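Local coordinates for protein flavin adenine dinucleotide synthase (Saccharomyces cerevisiae, PDB 2WSI) that catalyses the transfer of an adenylyl group from ATP to FMN, forming the coenzyme FAD and releasing diphosphate, at residues 8-13 with 69-74; 16-21 with 32-37. All coordinates share one frame; numbering follows the deposited sequence.

Contact 1 (8-13 with 69-74); sequences EMCYEI and LLLLYL
Within these two segments Cys10 and Leu71 bring the helix backbones nearest, their CA atoms 5.6 Å apart, and the residues that touch are buried. Segment 8-13 belongs to helix 3-18 and segment 69-74 to helix 64-87, and their backbones run in roughly opposite, skewed directions. So short a distance between helix backbones calls for a small residue at the crossing, and Cys10 meets that demand: beyond CB it carries a single atom. Its CB is directed toward the opposing helix and comes to 3.4 Å from the backbone O of Leu71, so that side chain lies against main chain.

Two leucines three positions apart, Leu71 and Leu74, flank the cysteine. Leu74 is met at its root, where its CB lies 3.7 Å from Cys10 CB, and its CD1 also reaches to 3.8 Å from Cys10 SG. Leu71 uses the tip of its chain instead, placing CD2 3.6 Å from the same sulfur. SG, anti to the carbonyl carbon (chi1 -73°), passes beside both leucines. Leucine suits both places because its forked end can fill space beside the sulfur while the rest of the residue stays flush with its own helix. Leu71 also packs on Phe205 and Ser209 of helix 199-209, and the ring of Tyr11 meets that of Trp78, further along helix 64-87, the planes inclined at about 45°. The Leu71 side chain is about 13 Å from the bound FAD, so the contact is structural packing and does not touch the ligand.

No hydrogen bond crosses between the segments. The joint therefore rests on apolar fit, with a weakly polar thiol that tolerates burial among leucines and is slim enough to let the helices come this close.

Contact 2 (16-21 with 32-37); sequences SYLHID and EAIRLT
Leu18 and Ile34 bring the two backbones to 8.0 Å between CA atoms, where helix 3-18 and helix 25-45 pack in roughly opposite directions; segment 16-21 takes in the last residues of helix 3-18 and the turn after it. Joined by a short connection, the helices form an alpha-alpha hairpin at the N-terminal end of the chain. This spacing leaves room for branched side chains from both partners.

Ile34 points toward its partner helix and divides its work between two residues. Its CG2 methyl meets Leu18 CD2 at 3.7 Å, while CD1, at the end of the other branch, reaches Tyr17 CD2 at 3.5 Å, approaching the ring obliquely. A beta-branched residue fits because its two arms serve different neighbours. The tyrosine ring is confined by Ile20, whose CD1 lies 3.6 Å above the ring plane, offset toward the rim, and by edge-to-face meetings with Phe205 and Tyr208. Its hydroxyl is hydrogen-bonded to Ser204 OG, which gives the polar end of a buried ring a partner. The turn is tied down by Gln31, whose NE2 donates to the carbonyls of both Tyr17 and Ile20.

Toward solvent, Leu18 CD2 lies over one face of the Arg35 guanidinium, 4.1 Å from NH1. The arginine chain, bent at its third torsion (chi3 -84°), carries the guanidinium to Leu18. An alanine in place of Leu18 would remove CG and both methyls, and would probably open a gap beside Ile34 CG2 and leave the Arg35 guanidinium without its apolar cover. An arginine suits this exposed position, since its flat head can rest on a leucine while NH1 binds a water. That water completes the link, accepting from Arg35 NH1 at 2.8 Å and donating to Leu18 O at 2.8 Å.

Helix 3-18 takes part in both contacts: its 8-13 portion packs on helix 64-87 in contact 1, and its later portion packs on helix 25-45 in contact 2. The centres are about 12 Å apart, and both segments of contact 2 fall between those of contact 1 along the chain. The two contacts also touch, with Leu72 CD1 3.9 Å from Thr37 CG2. Phe205 of helix 199-209 meets Leu71, Tyr17 and Ile34, so one aromatic residue borders both. Contact 2 holds the N-terminal hairpin together, and contact 1 joins it to helix 64-87, which lies in the PAPS reductase family region; neither contact touches the FAD.

Contact 1 (8-13 with 69-74)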
# COMPACT_ATOMS: atom_id res chain seq x y z
N GLU A 8 0.50 -3.72 -16.62
CA GLU A 8 1.66 -4.39 -17.22
C GLU A 8 2.97 -3.98 -16.53
O GLU A 8 3.83 -4.81 -16.27
CB GLU A 8 1.74 -4.10 -18.74
CG GLU A 8 2.64 -5.08 -19.46
CD GLU A 8 4.10 -4.67 -19.47
OE1 GLU A 8 4.40 -3.46 -19.32
OE2 GLU A 8 4.96 -5.56 -19.67
N MET A 9 3.11 -2.69 -16.21
CA MET A 9 4.28 -2.21 -15.48
C MET A 9 4.41 -2.93 -14.12
O MET A 9 5.47 -3.45 -13.78
CB MET A 9 4.22 -0.68 -15.27
CG MET A 9 5.45 -0.12 -14.46
SD MET A 9 5.36 1.67 -14.07
CE MET A 9 4.06 1.63 -12.81
N CYS A 10 3.32 -2.98 -13.35
CA CYS A 10 3.38 -3.60 -12.02
C CYS A 10 3.66 -5.11 -12.15
O CYS A 10 4.38 -5.72 -11.35
CB CYS A 10 2.05 -3.34 -11.31
SG CYS A 10 1.90 -1.59 -10.78
N TYR A 11 3.13 -5.70 -13.21
CA TYR A 11 3.42 -7.08 -13.52
C TYR A 11 4.91 -7.29 -13.73
O TYR A 11 5.47 -8.27 -13.22
CB TYR A 11 2.63 -7.56 -14.75
CG TYR A 11 3.03 -8.96 -15.15
CD1 TYR A 11 2.49 -10.08 -14.50
CD2 TYR A 11 3.97 -9.17 -16.15
CE1 TYR A 11 2.89 -11.38 -14.84
CE2 TYR A 11 4.37 -10.48 -16.51
CZ TYR A 11 3.82 -11.57 -15.85
OH TYR A 11 4.19 -12.84 -16.21
N GLU A 12 5.55 -6.39 -14.47
CA GLU A 12 6.99 -6.52 -14.73
C GLU A 12 7.77 -6.36 -13.44
O GLU A 12 8.76 -7.06 -13.20
CB GLU A 12 7.48 -5.47 -15.76
CG GLU A 12 6.88 -5.63 -17.15
CD GLU A 12 7.43 -4.61 -18.16
OE1 GLU A 12 8.14 -3.66 -17.76
OE2 GLU A 12 7.16 -4.76 -19.37
N ILE A 13 7.32 -5.44 -12.59
CA ILE A 13 8.01 -5.16 -11.33
C ILE A 13 7.97 -6.38 -10.45
O ILE A 13 8.97 -6.77 -9.86
CB ILE A 13 7.41 -3.93 -10.62
CG1 ILE A 13 7.83 -2.65 -11.37
CG2 ILE A 13 7.88 -3.83 -9.16
CD1 ILE A 13 7.13 -1.35 -10.88
N LEU A 69 0.15 -3.26 -1.80
CA LEU A 69 -0.98 -4.08 -2.24
C LEU A 69 -1.50 -3.65 -3.60
O LEU A 69 -1.79 -4.48 -4.47
CB LEU A 69 -2.12 -4.05 -1.22
CG LEU A 69 -3.27 -5.00 -1.54
CD1 LEU A 69 -2.76 -6.41 -1.92
CD2 LEU A 69 -4.30 -5.04 -0.41
N LEU A 70 -1.60 -2.34 -3.80
CA LEU A 70 -2.06 -1.84 -5.10
C LEU A 70 -1.13 -2.27 -6.23
O LEU A 70 -1.60 -2.70 -7.29
CB LEU A 70 -2.18 -0.30 -5.05
CG LEU A 70 -2.63 0.29 -6.39
CD1 LEU A 70 -3.96 -0.32 -6.84
CD2 LEU A 70 -2.75 1.82 -6.27
N LEU A 71 0.18 -2.21 -6.02
CA LEU A 71 1.11 -2.70 -7.03
C LEU A 71 0.89 -4.19 -7.29
O LEU A 71 0.83 -4.60 -8.44
CB LEU A 71 2.58 -2.46 -6.65
CG LEU A 71 3.03 -1.02 -6.40
CD1 LEU A 71 4.50 -1.01 -5.96
CD2 LEU A 71 2.82 -0.15 -7.64
N LEU A 72 0.75 -5.00 -6.24
CA LEU A 72 0.48 -6.44 -6.41
C LEU A 72 -0.86 -6.70 -7.11
O LEU A 72 -0.99 -7.60 -7.95
CB LEU A 72 0.52 -7.17 -5.06
CG LEU A 72 1.89 -7.06 -4.39
CD1 LEU A 72 1.76 -7.58 -2.96
CD2 LEU A 72 2.93 -7.83 -5.20
N TYR A 73 -1.86 -5.90 -6.77
CA TYR A 73 -3.20 -6.04 -7.30
C TYR A 73 -3.17 -5.76 -8.81
O TYR A 73 -3.76 -6.50 -9.60
CB TYR A 73 -4.09 -5.01 -6.61
CG TYR A 73 -5.58 -5.18 -6.83
CD1 TYR A 73 -6.31 -6.07 -6.04
CD2 TYR A 73 -6.26 -4.44 -7.78
CE1 TYR A 73 -7.66 -6.22 -6.18
CE2 TYR A 73 -7.65 -4.59 -7.96
CZ TYR A 73 -8.34 -5.48 -7.14
OH TYR A 73 -9.70 -5.66 -7.24
N LEU A 74 -2.46 -4.70 -9.20
CA LEU A 74 -2.34 -4.35 -10.61
C LEU A 74 -1.58 -5.42 -11.36
O LEU A 74 -1.94 -5.77 -12.48
CB LEU A 74 -1.63 -2.98 -10.78
CG LEU A 74 -2.54 -1.81 -10.37
CD1 LEU A 74 -1.75 -0.54 -10.18
CD2 LEU A 74 -3.67 -1.64 -11.39

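Contact 2 (16-21 with 32-37)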
# COMPACT_ATOMS: atom_id res chain seq x y z
N SER A 16 9.96 -9.24 -11.94
CA SER A 16 11.36 -8.94 -11.73
C SER A 16 11.78 -9.23 -10.28
O SER A 16 12.84 -9.82 -10.03
CB SER A 16 11.61 -7.48 -12.11
OG SER A 16 12.96 -7.13 -11.88
N TYR A 17 10.94 -8.86 -9.31
CA TYR A 17 11.28 -9.13 -7.92
C TYR A 17 11.34 -10.64 -7.71
O TYR A 17 12.22 -11.15 -6.99
CB TYR A 17 10.25 -8.54 -6.94
CG TYR A 17 10.76 -8.56 -5.51
CD1 TYR A 17 11.33 -7.42 -4.92
CD2 TYR A 17 10.70 -9.74 -4.76
CE1 TYR A 17 11.79 -7.46 -3.58
CE2 TYR A 17 11.16 -9.80 -3.48
CZ TYR A 17 11.72 -8.68 -2.89
OH TYR A 17 12.16 -8.82 -1.61
N LEU A 18 10.42 -11.37 -8.33
CA LEU A 18 10.33 -12.81 -8.12
C LEU A 18 11.51 -13.51 -8.79
O LEU A 18 11.75 -14.68 -8.55
CB LEU A 18 9.01 -13.40 -8.69
CG LEU A 18 7.70 -13.10 -7.96
CD1 LEU A 18 6.48 -13.76 -8.64
CD2 LEU A 18 7.80 -13.55 -6.52
N HIS A 19 12.24 -12.80 -9.65
CA HIS A 19 13.41 -13.37 -10.30
C HIS A 19 14.72 -12.94 -9.63
O HIS A 19 15.80 -13.26 -10.12
CB HIS A 19 13.44 -12.98 -11.77
CG HIS A 19 12.51 -13.79 -12.63
ND1 HIS A 19 12.96 -14.72 -13.54
CD2 HIS A 19 11.16 -13.82 -12.69
CE1 HIS A 19 11.93 -15.28 -14.14
NE2 HIS A 19 10.82 -14.76 -13.65
N ILE A 20 14.63 -12.19 -8.53
CA ILE A 20 15.84 -11.86 -7.79
C ILE A 20 16.50 -13.14 -7.26
O ILE A 20 15.87 -13.95 -6.54
CB ILE A 20 15.59 -10.95 -6.60
CG1 ILE A 20 15.10 -9.58 -7.07
CG2 ILE A 20 16.89 -10.77 -5.81
CD1 ILE A 20 14.48 -8.74 -5.94
N ASP A 21 17.77 -13.31 -7.59
CA ASP A 21 18.53 -14.48 -7.16
C ASP A 21 19.67 -14.01 -6.26
O ASP A 21 20.83 -13.98 -6.67
CB ASP A 21 19.07 -15.22 -8.38
CG ASP A 21 19.86 -16.46 -8.02
OD1 ASP A 21 19.79 -16.90 -6.84
OD2 ASP A 21 20.55 -16.99 -8.91
N GLU A 32 8.13 -15.20 -1.21
CA GLU A 32 7.04 -16.03 -0.73
C GLU A 32 5.77 -15.23 -0.39
O GLU A 32 4.66 -15.70 -0.66
CB GLU A 32 7.44 -16.80 0.52
CG GLU A 32 6.27 -17.60 1.10
CD GLU A 32 6.63 -18.35 2.37
OE1 GLU A 32 6.78 -17.69 3.43
OE2 GLU A 32 6.75 -19.60 2.32
N ALA A 33 5.93 -14.08 0.25
CA ALA A 33 4.75 -13.27 0.58
C ALA A 33 4.03 -12.81 -0.70
O ALA A 33 2.78 -12.70 -0.75
CB ALA A 33 5.16 -12.07 1.42
N ILE A 34 4.81 -12.50 -1.73
CA ILE A 34 4.26 -12.12 -3.03
C ILE A 34 3.46 -13.28 -3.62
O ILE A 34 2.31 -13.11 -4.06
CB ILE A 34 5.38 -11.71 -4.01
CG1 ILE A 34 5.93 -10.33 -3.62
CG2 ILE A 34 4.86 -11.62 -5.45
CD1 ILE A 34 7.21 -9.98 -4.35
N ARG A 35 4.04 -14.47 -3.62
CA ARG A 35 3.33 -15.61 -4.20
C ARG A 35 2.03 -15.92 -3.52
O ARG A 35 1.04 -16.24 -4.18
CB ARG A 35 4.23 -16.84 -4.22
CG ARG A 35 5.16 -16.79 -5.42
CD ARG A 35 5.89 -18.10 -5.58
NE ARG A 35 7.05 -18.08 -4.71
CZ ARG A 35 8.27 -17.79 -5.14
NH1 ARG A 35 8.46 -17.55 -6.43
NH2 ARG A 35 9.29 -17.78 -4.30
N LEU A 36 1.99 -15.81 -2.20
CA LEU A 36 0.75 -16.07 -1.49
C LEU A 36 -0.31 -15.00 -1.77
O LEU A 36 -1.47 -15.31 -1.99
CB LEU A 36 1.02 -16.12 -0.00
CG LEU A 36 -0.22 -16.38 0.85
CD1 LEU A 36 -0.91 -17.72 0.47
CD2 LEU A 36 0.23 -16.37 2.30
N THR A 37 0.06 -13.73 -1.67
CA THR A 37 -0.88 -12.65 -1.99
C THR A 37 -1.45 -12.82 -3.40
O THR A 37 -2.67 -12.68 -3.62
CB THR A 37 -0.20 -11.28 -1.85
OG1 THR A 37 0.15 -11.05 -0.48
CG2 THR A 37 -1.13 -10.17 -2.31
O HOH W 1 10.91 -16.24 -6.44